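Local coordinates for Red carotenoid protein (RCP) (Nostoc sp., PDB 5FCY), which binds carotenoids, beta-carotene among them, as a soluble cyanobacterial relative of the orange carotenoid protein's N-terminal domain, and probably serves in photoprotection, at residues 32-37 against 105-110; 23-28 against 119-124; 79-84 against 150-155. All blocks are in the same frame, centred on the assembly; numbering follows the deposited sequence.

Interaction 1: residues 32-37 against 105-110; sequences FIYKEM and LSQGMD. With BCR (beta-carotene), chain B.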
loop_
_atom_site.group_PDB
_atom_site.type_symbol
_atom_site.label_atom_id
_atom_site.label_comp_id
_atom_site.label_asym_id
_atom_site.label_seq_id
_atom_site.Cartn_x
_atom_site.Cartn_y
_atom_site.Cartn_z
ATOM N N PHE A 32 7.551 -5.575 -0.592
ATOM C CA PHE A 32 8.294 -6.614 -1.294
ATOM C C PHE A 32 7.668 -6.919 -2.647
ATOM O O PHE A 32 8.385 -7.130 -3.632
ATOM C CB PHE A 32 8.379 -7.872 -0.435
ATOM C CG PHE A 32 9.366 -7.762 0.690
ATOM C CD1 PHE A 32 10.727 -7.770 0.435
ATOM C CD2 PHE A 32 8.936 -7.645 1.998
ATOM C CE1 PHE A 32 11.638 -7.665 1.464
ATOM C CE2 PHE A 32 9.845 -7.540 3.033
ATOM C CZ PHE A 32 11.196 -7.551 2.765
ATOM N N ILE A 33 6.335 -6.942 -2.718
ATOM C CA ILE A 33 5.660 -7.064 -4.009
ATOM C C ILE A 33 6.159 -5.989 -4.965
ATOM O O ILE A 33 6.415 -6.253 -6.145
ATOM C CB ILE A 33 4.132 -6.989 -3.825
ATOM C CG1 ILE A 33 3.629 -8.188 -3.021
ATOM C CG2 ILE A 33 3.430 -6.940 -5.179
ATOM C CD1 ILE A 33 2.181 -8.072 -2.571
ATOM N N TYR A 34 6.301 -4.757 -4.470
ATOM C CA TYR A 34 6.784 -3.668 -5.314
ATOM C C TYR A 34 8.179 -3.949 -5.856
ATOM O O TYR A 34 8.517 -3.498 -6.956
ATOM C CB TYR A 34 6.771 -2.356 -4.528
ATOM C CG TYR A 34 7.699 -1.296 -5.076
ATOM C CD1 TYR A 34 7.336 -0.522 -6.169
ATOM C CD2 TYR A 34 8.938 -1.062 -4.490
ATOM C CE1 TYR A 34 8.184 0.451 -6.670
ATOM C CE2 TYR A 34 9.791 -0.092 -4.982
ATOM C CZ TYR A 34 9.409 0.662 -6.071
ATOM O OH TYR A 34 10.260 1.627 -6.559
ATOM N N LYS A 35 9.003 -4.687 -5.108
ATOM C CA LYS A 35 10.341 -5.020 -5.582
ATOM C C LYS A 35 10.340 -6.180 -6.571
ATOM O O LYS A 35 11.323 -6.353 -7.298
ATOM C CB LYS A 35 11.257 -5.347 -4.398
ATOM C CG LYS A 35 11.428 -4.203 -3.397
ATOM C CD LYS A 35 12.104 -2.974 -4.005
ATOM C CE LYS A 35 13.620 -3.038 -3.896
ATOM N NZ LYS A 35 14.263 -1.862 -4.551
ATOM N N GLU A 36 9.268 -6.972 -6.621
ATOM C CA GLU A 36 9.122 -8.014 -7.626
ATOM C C GLU A 36 8.490 -7.492 -8.914
ATOM O O GLU A 36 7.987 -8.289 -9.714
ATOM C CB GLU A 36 8.285 -9.173 -7.077
ATOM C CG GLU A 36 8.657 -9.616 -5.669
ATOM C CD GLU A 36 10.092 -10.098 -5.558
ATOM O OE1 GLU A 36 10.297 -11.307 -5.318
ATOM O OE2 GLU A 36 11.016 -9.269 -5.713
ATOM N N MET A 37 8.503 -6.180 -9.127
ATOM C CA MET A 37 7.824 -5.576 -10.270
ATOM C C MET A 37 8.747 -4.585 -10.973
ATOM O O MET A 37 9.938 -4.849 -11.147
ATOM C CB MET A 37 6.537 -4.874 -9.821
ATOM C CG MET A 37 5.598 -5.754 -8.993
ATOM S SD MET A 37 4.514 -6.817 -9.971
ATOM C CE MET A 37 4.667 -8.369 -9.088
ATOM N N LEU A 105 4.437 6.410 -3.392
ATOM C CA LEU A 105 5.053 6.185 -2.089
ATOM C C LEU A 105 6.239 5.241 -2.205
ATOM O O LEU A 105 7.291 5.476 -1.603
ATOM C CB LEU A 105 4.029 5.621 -1.105
ATOM C CG LEU A 105 2.873 6.519 -0.668
ATOM C CD1 LEU A 105 1.974 5.753 0.287
ATOM C CD2 LEU A 105 3.372 7.800 -0.020
ATOM N N SER A 106 6.088 4.163 -2.975
ATOM C CA SER A 106 7.189 3.222 -3.144
ATOM C C SER A 106 8.350 3.864 -3.893
ATOM O O SER A 106 9.516 3.656 -3.536
ATOM C CB SER A 106 6.701 1.967 -3.869
ATOM O OG SER A 106 6.047 2.296 -5.081
ATOM N N GLN A 107 8.056 4.649 -4.931
ATOM C CA GLN A 107 9.113 5.388 -5.614
ATOM C C GLN A 107 9.783 6.375 -4.665
ATOM O O GLN A 107 11.014 6.450 -4.595
ATOM C CB GLN A 107 8.549 6.116 -6.833
ATOM C CG GLN A 107 8.583 5.301 -8.109
ATOM C CD GLN A 107 8.312 6.147 -9.334
ATOM O OE1 GLN A 107 8.009 7.336 -9.226
ATOM N NE2 GLN A 107 8.429 5.542 -10.509
ATOM N N GLY A 108 8.981 7.141 -3.923
ATOM C CA GLY A 108 9.529 8.075 -2.957
ATOM C C GLY A 108 10.381 7.419 -1.890
ATOM O O GLY A 108 11.162 8.107 -1.225
ATOM N N MET A 109 10.246 6.105 -1.709
ATOM C CA MET A 109 11.064 5.371 -0.752
ATOM C C MET A 109 12.390 4.923 -1.358
ATOM O O MET A 109 13.426 4.979 -0.687
ATOM C CB MET A 109 10.291 4.159 -0.224
ATOM C CG MET A 109 9.140 4.525 0.708
ATOM S SD MET A 109 8.099 3.127 1.171
ATOM C CE MET A 109 9.206 2.213 2.242
ATOM N N ASP A 110 12.382 4.477 -2.618
ATOM C CA ASP A 110 13.634 4.155 -3.294
ATOM C C ASP A 110 14.494 5.396 -3.491
ATOM O O ASP A 110 15.726 5.303 -3.484
ATOM C CB ASP A 110 13.356 3.493 -4.645
ATOM C CG ASP A 110 13.196 1.987 -4.540
ATOM O OD1 ASP A 110 13.809 1.379 -3.637
ATOM O OD2 ASP A 110 12.464 1.410 -5.371
HETATM C C1 BCR B . 8.443 0.412 9.385
HETATM C C2 BCR B . 9.257 -0.472 10.327
HETATM C C3 BCR B . 8.531 -1.736 10.775
HETATM C C4 BCR B . 7.611 -2.272 9.686
HETATM C C5 BCR B . 8.001 -1.699 8.346
HETATM C C6 BCR B . 7.949 -0.377 8.188
HETATM C C7 BCR B . 7.462 0.337 6.962
HETATM C C8 BCR B . 6.985 -0.226 5.832
HETATM C C9 BCR B . 6.523 0.598 4.675
HETATM C C10 BCR B . 6.102 -0.030 3.546
HETATM C C11 BCR B . 5.613 0.648 2.331
HETATM C C33 BCR B . 8.487 -2.627 7.285
HETATM C C31 BCR B . 9.337 1.581 8.975
HETATM C C32 BCR B . 7.233 0.918 10.151
HETATM C C34 BCR B . 6.550 2.097 4.813
HETATM C C12 BCR B . 5.201 -0.072 1.275
HETATM C C13 BCR B . 4.689 0.549 0.026
HETATM C C14 BCR B . 4.299 -0.258 -0.998
HETATM C C15 BCR B . 3.768 0.213 -2.285
HETATM C C16 BCR B . 3.421 -0.640 -3.261
HETATM C C17 BCR B . 2.896 -0.112 -4.530
HETATM C C18 BCR B . 2.528 -0.877 -5.577
HETATM C C19 BCR B . 2.003 -0.179 -6.782
HETATM C C20 BCR B . 1.526 -0.803 -7.866
HETATM C C21 BCR B . 1.022 -0.018 -9.002
HETATM C C22 BCR B . 0.559 -0.581 -10.136
HETATM C C23 BCR B . 0.102 0.325 -11.228
HETATM C C24 BCR B . -0.271 -0.114 -12.437
HETATM C C25 BCR B . -0.714 0.782 -13.545
HETATM C C26 BCR B . -0.719 2.114 -13.468
HETATM C C27 BCR B . -2.026 2.844 -13.671
HETATM C C28 BCR B . -2.936 2.002 -14.555
HETATM C C29 BCR B . -2.130 1.187 -15.560
HETATM C C30 BCR B . -1.187 0.206 -14.864
HETATM C C35 BCR B . 4.615 2.050 -0.030
HETATM C C36 BCR B . 2.658 -2.372 -5.487
HETATM C C37 BCR B . 0.559 -2.080 -10.239
HETATM C C38 BCR B . 0.555 2.901 -13.285
HETATM C C39 BCR B . 0.041 -0.043 -15.728
HETATM C C40 BCR B . -1.930 -1.110 -14.667
#

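Interaction 2: residues 23-28 against 119-124; sequences VDEQLA and ADYKLS. With BCR (beta-carotene), chain B.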
loop_
_atom_site.group_PDB
_atom_site.type_symbol
_atom_site.label_atom_id
_atom_site.label_comp_id
_atom_site.label_asym_id
_atom_site.label_seq_id
_atom_site.Cartn_x
_atom_site.Cartn_y
_atom_site.Cartn_z
ATOM N N VAL A 23 -0.626 -4.396 10.723
ATOM C CA VAL A 23 -0.508 -3.242 9.832
ATOM C C VAL A 23 0.892 -3.166 9.237
ATOM O O VAL A 23 1.063 -2.987 8.025
ATOM C CB VAL A 23 -0.873 -1.948 10.580
ATOM C CG1 VAL A 23 -0.654 -0.728 9.692
ATOM C CG2 VAL A 23 -2.312 -2.009 11.036
ATOM N N ASP A 24 1.916 -3.279 10.083
ATOM C CA ASP A 24 3.286 -3.242 9.585
ATOM C C ASP A 24 3.578 -4.441 8.694
ATOM O O ASP A 24 4.283 -4.314 7.686
ATOM C CB ASP A 24 4.263 -3.187 10.756
ATOM C CG ASP A 24 4.369 -1.801 11.363
ATOM O OD1 ASP A 24 3.762 -0.860 10.807
ATOM O OD2 ASP A 24 5.070 -1.650 12.387
ATOM N N GLU A 25 3.046 -5.612 9.047
ATOM C CA GLU A 25 3.191 -6.781 8.188
ATOM C C GLU A 25 2.556 -6.539 6.824
ATOM O O GLU A 25 3.101 -6.948 5.792
ATOM C CB GLU A 25 2.564 -8.001 8.863
ATOM C CG GLU A 25 2.870 -9.325 8.184
ATOM C CD GLU A 25 4.316 -9.743 8.352
ATOM O OE1 GLU A 25 5.074 -9.009 9.019
ATOM O OE2 GLU A 25 4.694 -10.807 7.818
ATOM N N GLN A 26 1.397 -5.875 6.802
ATOM C CA GLN A 26 0.749 -5.543 5.537
ATOM C C GLN A 26 1.640 -4.645 4.692
ATOM O O GLN A 26 1.825 -4.881 3.493
ATOM C CB GLN A 26 -0.597 -4.862 5.796
ATOM C CG GLN A 26 -1.674 -5.776 6.370
ATOM C CD GLN A 26 -3.048 -5.123 6.409
ATOM O OE1 GLN A 26 -3.529 -4.599 5.405
ATOM N NE2 GLN A 26 -3.684 -5.155 7.574
ATOM N N LEU A 27 2.194 -3.597 5.305
ATOM C CA LEU A 27 3.055 -2.680 4.570
ATOM C C LEU A 27 4.302 -3.389 4.060
ATOM O O LEU A 27 4.798 -3.082 2.969
ATOM C CB LEU A 27 3.429 -1.497 5.462
ATOM C CG LEU A 27 2.325 -0.461 5.675
ATOM C CD1 LEU A 27 2.587 0.365 6.925
ATOM C CD2 LEU A 27 2.208 0.440 4.453
ATOM N N ALA A 28 4.823 -4.343 4.834
ATOM C CA ALA A 28 5.998 -5.090 4.398
ATOM C C ALA A 28 5.683 -5.921 3.162
ATOM O O ALA A 28 6.443 -5.921 2.188
ATOM C CB ALA A 28 6.505 -5.983 5.532
ATOM N N ALA A 119 16.138 -2.972 6.300
ATOM C CA ALA A 119 16.740 -4.149 5.679
ATOM C C ALA A 119 16.416 -5.422 6.452
ATOM O O ALA A 119 16.176 -6.475 5.851
ATOM C CB ALA A 119 18.257 -3.972 5.578
ATOM N N ASP A 120 16.413 -5.350 7.781
ATOM C CA ASP A 120 16.367 -6.541 8.618
ATOM C C ASP A 120 14.951 -7.060 8.850
ATOM O O ASP A 120 14.741 -7.854 9.775
ATOM C CB ASP A 120 17.034 -6.258 9.965
ATOM C CG ASP A 120 16.205 -5.345 10.837
ATOM O OD1 ASP A 120 15.669 -4.350 10.304
ATOM O OD2 ASP A 120 16.078 -5.630 12.049
ATOM N N TYR A 121 13.981 -6.641 8.042
ATOM C CA TYR A 121 12.610 -7.114 8.190
ATOM C C TYR A 121 12.423 -8.351 7.321
ATOM O O TYR A 121 12.697 -8.317 6.116
ATOM C CB TYR A 121 11.601 -6.031 7.807
ATOM C CG TYR A 121 10.205 -6.327 8.312
ATOM C CD1 TYR A 121 9.361 -7.181 7.619
ATOM C CD2 TYR A 121 9.740 -5.764 9.493
ATOM C CE1 TYR A 121 8.091 -7.461 8.084
ATOM C CE2 TYR A 121 8.473 -6.037 9.964
ATOM C CZ TYR A 121 7.653 -6.885 9.257
ATOM O OH TYR A 121 6.388 -7.155 9.730
ATOM N N LYS A 122 11.970 -9.441 7.933
ATOM C CA LYS A 122 11.684 -10.680 7.227
ATOM C C LYS A 122 10.201 -10.996 7.353
ATOM O O LYS A 122 9.607 -10.822 8.421
ATOM C CB LYS A 122 12.523 -11.842 7.773
ATOM C CG LYS A 122 14.010 -11.693 7.503
ATOM C CD LYS A 122 14.800 -12.875 8.036
ATOM C CE LYS A 122 16.286 -12.714 7.754
ATOM N NZ LYS A 122 17.092 -13.849 8.290
ATOM N N LEU A 123 9.608 -11.456 6.257
ATOM C CA LEU A 123 8.179 -11.720 6.241
ATOM C C LEU A 123 7.846 -12.951 7.073
ATOM O O LEU A 123 8.605 -13.926 7.107
ATOM C CB LEU A 123 7.688 -11.912 4.807
ATOM C CG LEU A 123 7.820 -10.715 3.862
ATOM C CD1 LEU A 123 7.251 -11.065 2.497
ATOM C CD2 LEU A 123 7.128 -9.484 4.431
ATOM N N SER A 124 6.703 -12.896 7.751
ATOM C CA SER A 124 6.189 -14.053 8.463
ATOM C C SER A 124 6.007 -15.229 7.508
ATOM O O SER A 124 5.977 -15.075 6.284
ATOM C CB SER A 124 4.857 -13.716 9.130
ATOM O OG SER A 124 4.141 -14.895 9.458
HETATM C C1 BCR B . 8.443 0.412 9.385
HETATM C C2 BCR B . 9.257 -0.472 10.327
HETATM C C3 BCR B . 8.531 -1.736 10.775
HETATM C C4 BCR B . 7.611 -2.272 9.686
HETATM C C5 BCR B . 8.001 -1.699 8.346
HETATM C C6 BCR B . 7.949 -0.377 8.188
HETATM C C7 BCR B . 7.462 0.337 6.962
HETATM C C8 BCR B . 6.985 -0.226 5.832
HETATM C C9 BCR B . 6.523 0.598 4.675
HETATM C C10 BCR B . 6.102 -0.030 3.546
HETATM C C11 BCR B . 5.613 0.648 2.331
HETATM C C33 BCR B . 8.487 -2.627 7.285
HETATM C C31 BCR B . 9.337 1.581 8.975
HETATM C C32 BCR B . 7.233 0.918 10.151
HETATM C C34 BCR B . 6.550 2.097 4.813
HETATM C C12 BCR B . 5.201 -0.072 1.275
HETATM C C13 BCR B . 4.689 0.549 0.026
HETATM C C14 BCR B . 4.299 -0.258 -0.998
HETATM C C15 BCR B . 3.768 0.213 -2.285
HETATM C C16 BCR B . 3.421 -0.640 -3.261
HETATM C C17 BCR B . 2.896 -0.112 -4.530
HETATM C C18 BCR B . 2.528 -0.877 -5.577
HETATM C C19 BCR B . 2.003 -0.179 -6.782
HETATM C C20 BCR B . 1.526 -0.803 -7.866
HETATM C C21 BCR B . 1.022 -0.018 -9.002
HETATM C C22 BCR B . 0.559 -0.581 -10.136
HETATM C C23 BCR B . 0.102 0.325 -11.228
HETATM C C24 BCR B . -0.271 -0.114 -12.437
HETATM C C25 BCR B . -0.714 0.782 -13.545
HETATM C C26 BCR B . -0.719 2.114 -13.468
HETATM C C27 BCR B . -2.026 2.844 -13.671
HETATM C C28 BCR B . -2.936 2.002 -14.555
HETATM C C29 BCR B . -2.130 1.187 -15.560
HETATM C C30 BCR B . -1.187 0.206 -14.864
HETATM C C35 BCR B . 4.615 2.050 -0.030
HETATM C C36 BCR B . 2.658 -2.372 -5.487
HETATM C C37 BCR B . 0.559 -2.080 -10.239
HETATM C C38 BCR B . 0.555 2.901 -13.285
HETATM C C39 BCR B . 0.041 -0.043 -15.728
HETATM C C40 BCR B . -1.930 -1.110 -14.667
HETATM O O HOH W 1 7.589 -10.918 10.056
#

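Interaction 3: residues 79-84 against 150-155; sequences IRRVDN and VSPMGA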
loop_
_atom_site.group_PDB
_atom_site.type_symbol
_atom_site.label_atom_id
_atom_site.label_comp_id
_atom_site.label_asym_id
_atom_site.label_seq_id
_atom_site.Cartn_x
_atom_site.Cartn_y
_atom_site.Cartn_z
ATOM N N ILE A 79 -4.457 2.131 6.396
ATOM C CA ILE A 79 -4.830 0.725 6.503
ATOM C C ILE A 79 -5.818 0.522 7.644
ATOM O O ILE A 79 -6.686 -0.356 7.574
ATOM C CB ILE A 79 -3.570 -0.146 6.670
ATOM C CG1 ILE A 79 -2.708 -0.063 5.404
ATOM C CG2 ILE A 79 -3.951 -1.601 6.975
ATOM C CD1 ILE A 79 -1.429 -0.879 5.447
ATOM N N ARG A 80 -5.713 1.323 8.704
ATOM C CA ARG A 80 -6.609 1.221 9.848
ATOM C C ARG A 80 -7.920 1.977 9.653
ATOM O O ARG A 80 -8.762 1.958 10.556
ATOM C CB ARG A 80 -5.915 1.749 11.105
ATOM C CG ARG A 80 -4.573 1.114 11.424
ATOM C CD ARG A 80 -3.766 2.023 12.346
ATOM N NE ARG A 80 -2.472 1.454 12.709
ATOM C CZ ARG A 80 -1.664 1.959 13.637
ATOM N NH1 ARG A 80 -2.012 3.052 14.306
ATOM N NH2 ARG A 80 -0.506 1.373 13.903
ATOM N N ARG A 81 -8.113 2.642 8.513
ATOM C CA ARG A 81 -9.326 3.417 8.253
ATOM C C ARG A 81 -9.507 4.550 9.265
ATOM O O ARG A 81 -10.634 4.921 9.603
ATOM C CB ARG A 81 -10.569 2.518 8.237
ATOM C CG ARG A 81 -10.958 1.968 6.873
ATOM C CD ARG A 81 -10.122 0.769 6.462
ATOM N NE ARG A 81 -10.900 -0.176 5.665
ATOM C CZ ARG A 81 -10.397 -1.260 5.080
ATOM N NH1 ARG A 81 -9.104 -1.543 5.187
ATOM N NH2 ARG A 81 -11.192 -2.061 4.381
ATOM N N VAL A 82 -8.404 5.117 9.758
ATOM C CA VAL A 82 -8.494 6.216 10.712
ATOM C C VAL A 82 -9.133 7.425 10.041
ATOM O O VAL A 82 -8.943 7.681 8.845
ATOM C CB VAL A 82 -7.107 6.569 11.276
ATOM C CG1 VAL A 82 -7.197 7.741 12.254
ATOM C CG2 VAL A 82 -6.498 5.366 11.954
ATOM N N ASP A 83 -9.888 8.189 10.826
ATOM C CA ASP A 83 -10.641 9.336 10.324
ATOM C C ASP A 83 -9.851 10.605 10.621
ATOM O O ASP A 83 -9.941 11.167 11.716
ATOM C CB ASP A 83 -12.029 9.388 10.955
ATOM C CG ASP A 83 -12.925 10.424 10.306
ATOM O OD1 ASP A 83 -12.401 11.309 9.597
ATOM O OD2 ASP A 83 -14.157 10.355 10.506
ATOM N N ASN A 84 -9.077 11.057 9.638
ATOM C CA ASN A 84 -8.388 12.333 9.712
ATOM C C ASN A 84 -8.475 12.992 8.341
ATOM O O ASN A 84 -9.067 12.446 7.405
ATOM C CB ASN A 84 -6.938 12.155 10.183
ATOM C CG ASN A 84 -6.126 11.270 9.262
ATOM O OD1 ASN A 84 -6.177 11.407 8.041
ATOM N ND2 ASN A 84 -5.370 10.352 9.848
ATOM N N VAL A 150 -6.180 -1.645 -1.847
ATOM C CA VAL A 150 -6.054 -0.251 -1.429
ATOM C C VAL A 150 -7.366 0.520 -1.530
ATOM O O VAL A 150 -7.501 1.577 -0.897
ATOM C CB VAL A 150 -4.975 0.478 -2.254
ATOM C CG1 VAL A 150 -3.645 -0.252 -2.157
ATOM C CG2 VAL A 150 -5.404 0.636 -3.713
ATOM N N SER A 151 -8.335 0.024 -2.297
ATOM C CA SER A 151 -9.568 0.775 -2.518
ATOM C C SER A 151 -10.293 1.129 -1.228
ATOM O O SER A 151 -10.708 2.293 -1.080
ATOM C CB SER A 151 -10.488 -0.013 -3.454
ATOM O OG SER A 151 -11.778 0.568 -3.487
ATOM N N PRO A 152 -10.503 0.215 -0.280
ATOM C CA PRO A 152 -11.258 0.562 0.928
ATOM C C PRO A 152 -10.434 1.201 2.035
ATOM O O PRO A 152 -10.954 1.366 3.141
ATOM C CB PRO A 152 -11.811 -0.800 1.371
ATOM C CG PRO A 152 -10.767 -1.766 0.956
ATOM C CD PRO A 152 -10.190 -1.228 -0.331
ATOM N N MET A 153 -9.181 1.575 1.782
ATOM C CA MET A 153 -8.375 2.209 2.814
ATOM C C MET A 153 -8.837 3.650 3.032
ATOM O O MET A 153 -9.726 4.162 2.345
ATOM C CB MET A 153 -6.897 2.161 2.437
ATOM C CG MET A 153 -6.296 0.768 2.454
ATOM S SD MET A 153 -4.550 0.804 2.014
ATOM C CE MET A 153 -4.150 -0.939 2.017
ATOM N N GLY A 154 -8.221 4.313 4.012
ATOM C CA GLY A 154 -8.549 5.692 4.317
ATOM C C GLY A 154 -9.936 5.840 4.929
ATOM O O GLY A 154 -10.568 4.883 5.376
ATOM N N ALA A 155 -10.399 7.088 4.941
ATOM C CA ALA A 155 -11.712 7.417 5.487
ATOM C C ALA A 155 -12.623 7.988 4.406
ATOM O O ALA A 155 -13.634 7.380 4.052
ATOM C CB ALA A 155 -11.576 8.405 6.639
#

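Interaction 1: residues 32-37 against 105-110
Tyr-34, near the end of helix 23-35, reaches across to helix 95-110, laying a ring face on Ser-106 and bringing its hydroxyl to Asp-110. Along the second helix, Leu-105 comes first and faces the pigment: its CB lies 3.8 Å from the methyl C35 of beta-carotene. Ser-106 follows, and its CB touches both the tyrosine ring and the polyene. This CB sits 3.4 Å from the centroid of the Tyr-34 ring, 10° off the ring normal, a CH-pi contact over the centre of the face. The same CB is 3.8 Å from beta-carotene C15, while OG, also over that ring face, is bonded back to the carbonyl of Tyr-103 one turn earlier. Gln-107 adds a marginal contact, its CA near the Tyr-34 hydroxyl. Met-109 turns to the pigment instead; its SD lies 3.7 Å from beta-carotene C11, with Trp-31 packed against the same side chain. At the last position Asp-110 binds both partners of the first segment. Tyr-34 OH donates to Asp-110 OD2 at 2.5 Å, reaching it on the anti side and 24° out of the carboxylate plane; OD2 in turn lies at the edge of the ring, in its plane. Tyr-34 holds CG opposite the backbone N (chi1 158°), which carries the ring across to the other helix. Bends at chi2 and chi3 bring Lys-35 NZ to the other carboxylate oxygen, Asp-110 OD1, in a weak, long salt bridge of 3.4 Å. Polar bonds thus join the helix ends at the surface, while Ser-106 CB, against the Tyr-34 ring, also borders the polyene. Together with Tyr-34 CB, Leu-105, Ser-106 and Met-109 form part of the carotenoid-binding pocket of this all-helical domain.

Interaction 2: residues 23-28 against 119-124
The ring of Tyr-121 has beta-carotene methyl C33 over one face, 4.0 Å above the plane and offset toward the rim, and Glu-25 OE1 at its edge, in plane. The Tyr-121 ring and the Glu-25 carboxylate are turned 43° apart. Tyr-121 OH donates to Glu-25 OE1 in a bond modelled very short, at 2.4 Å, so its exact length is doubtful; a water that gives a hydrogen bond to Lys-122 O adds a weak one to the same oxygen. The methyl of Ala-28 approaches the ring obliquely, its CB 3.3 Å from Tyr-121 CE1, and also touches Leu-123 CD2. Glu-25 OE2 takes the backbone N-H of Ser-124 at 2.9 Å through its syn lone pair, the N-H...O angle being 161°, and is also bonded to Ser-127. The glutamate chain reaches these donors by bending at chi2 (70°). Asp-24 flanks the pigment's end ring, its CB 3.6 Å from beta-carotene C4, while its carboxylate forms a salt bridge with Arg-76. A glycine in place of Asp-24 would strip that CB from beside the end ring and is likely to leave Arg-76 without this charge partner. Ser-124 is the N-cap of helix 125-136. Its N-H at OE2 and the nearby helix start would probably favour an ionised Glu-25, which ties helix 23-35 to the loop whose tyrosine lines the carotenoid pocket.

Interaction 3: residues 79-84 against 150-155
Arg-81, the positive-phi residue of the Schellman motif that closes helix 68-79, lays its side chain over Pro-152. The loop after this helix here meets the last modelled residues, beyond helix 139-150. One face of the guanidinium covers the backbone of Pro-152, whose carbonyl carbon C lies 3.8 Å from its plane, over the centre. The guanidinium packs face-on over this carbonyl; Arg-81 NE is close to Pro-152 O, but the angle is poor for a hydrogen bond. Bends at chi2 (80°) and chi3 turn the group onto the proline, and Arg-81 NH2 lies 3.3 Å from Pro-152 CB. Deeper in, Ile-79 and Met-153 run side by side, pointing the same way, with Ile-79 CG1 3.8 Å from Met-153 CE. At the far end Ala-155 CB points to the first loop and rests 3.5 Å from Val-82 O, beside Asp-83 CA. The second shell sets these groups in place. A type I beta turn from Val-150 to Met-153 presents Pro-152, Trp-102 and Tyr-90 pack on Met-153, and Gln-26 and Leu-27 of helix 23-35 pack on Ile-79. Backbone hydrogen bonds pair Gly-154 with Leu-78 and Ala-155 with Ser-87, and Asp-83 forms a salt bridge with Arg-88. Gly-154, at positive phi, aims its O at the loop, where Arg-81 CA makes a C-H...O contact of 3.5 Å with an angle of 142° at the hydrogen.

Overall arrangement
The six segments follow the chain as 23-28, 32-37, 79-84, 105-110, 119-124 and 150-155. Interaction 1 is nested within the loop that interaction 2 closes, and the two share helix 23-35; their centres lie 13 Å apart and they touch where Phe-32 packs on Leu-123. Both border beta-carotene, interaction 1 along the middle of its polyene, interaction 2 at one end ring and the polyene next to it. Interaction 3 crosses both in chain order. It lies about 20 Å from interaction 1, centre to centre, on the opposite side of the chain's centre, yet meets interaction 2 where Val-23 packs on Arg-80. Helix 23-35 therefore links the pigment-lining contacts to the packing at the end of the modelled chain.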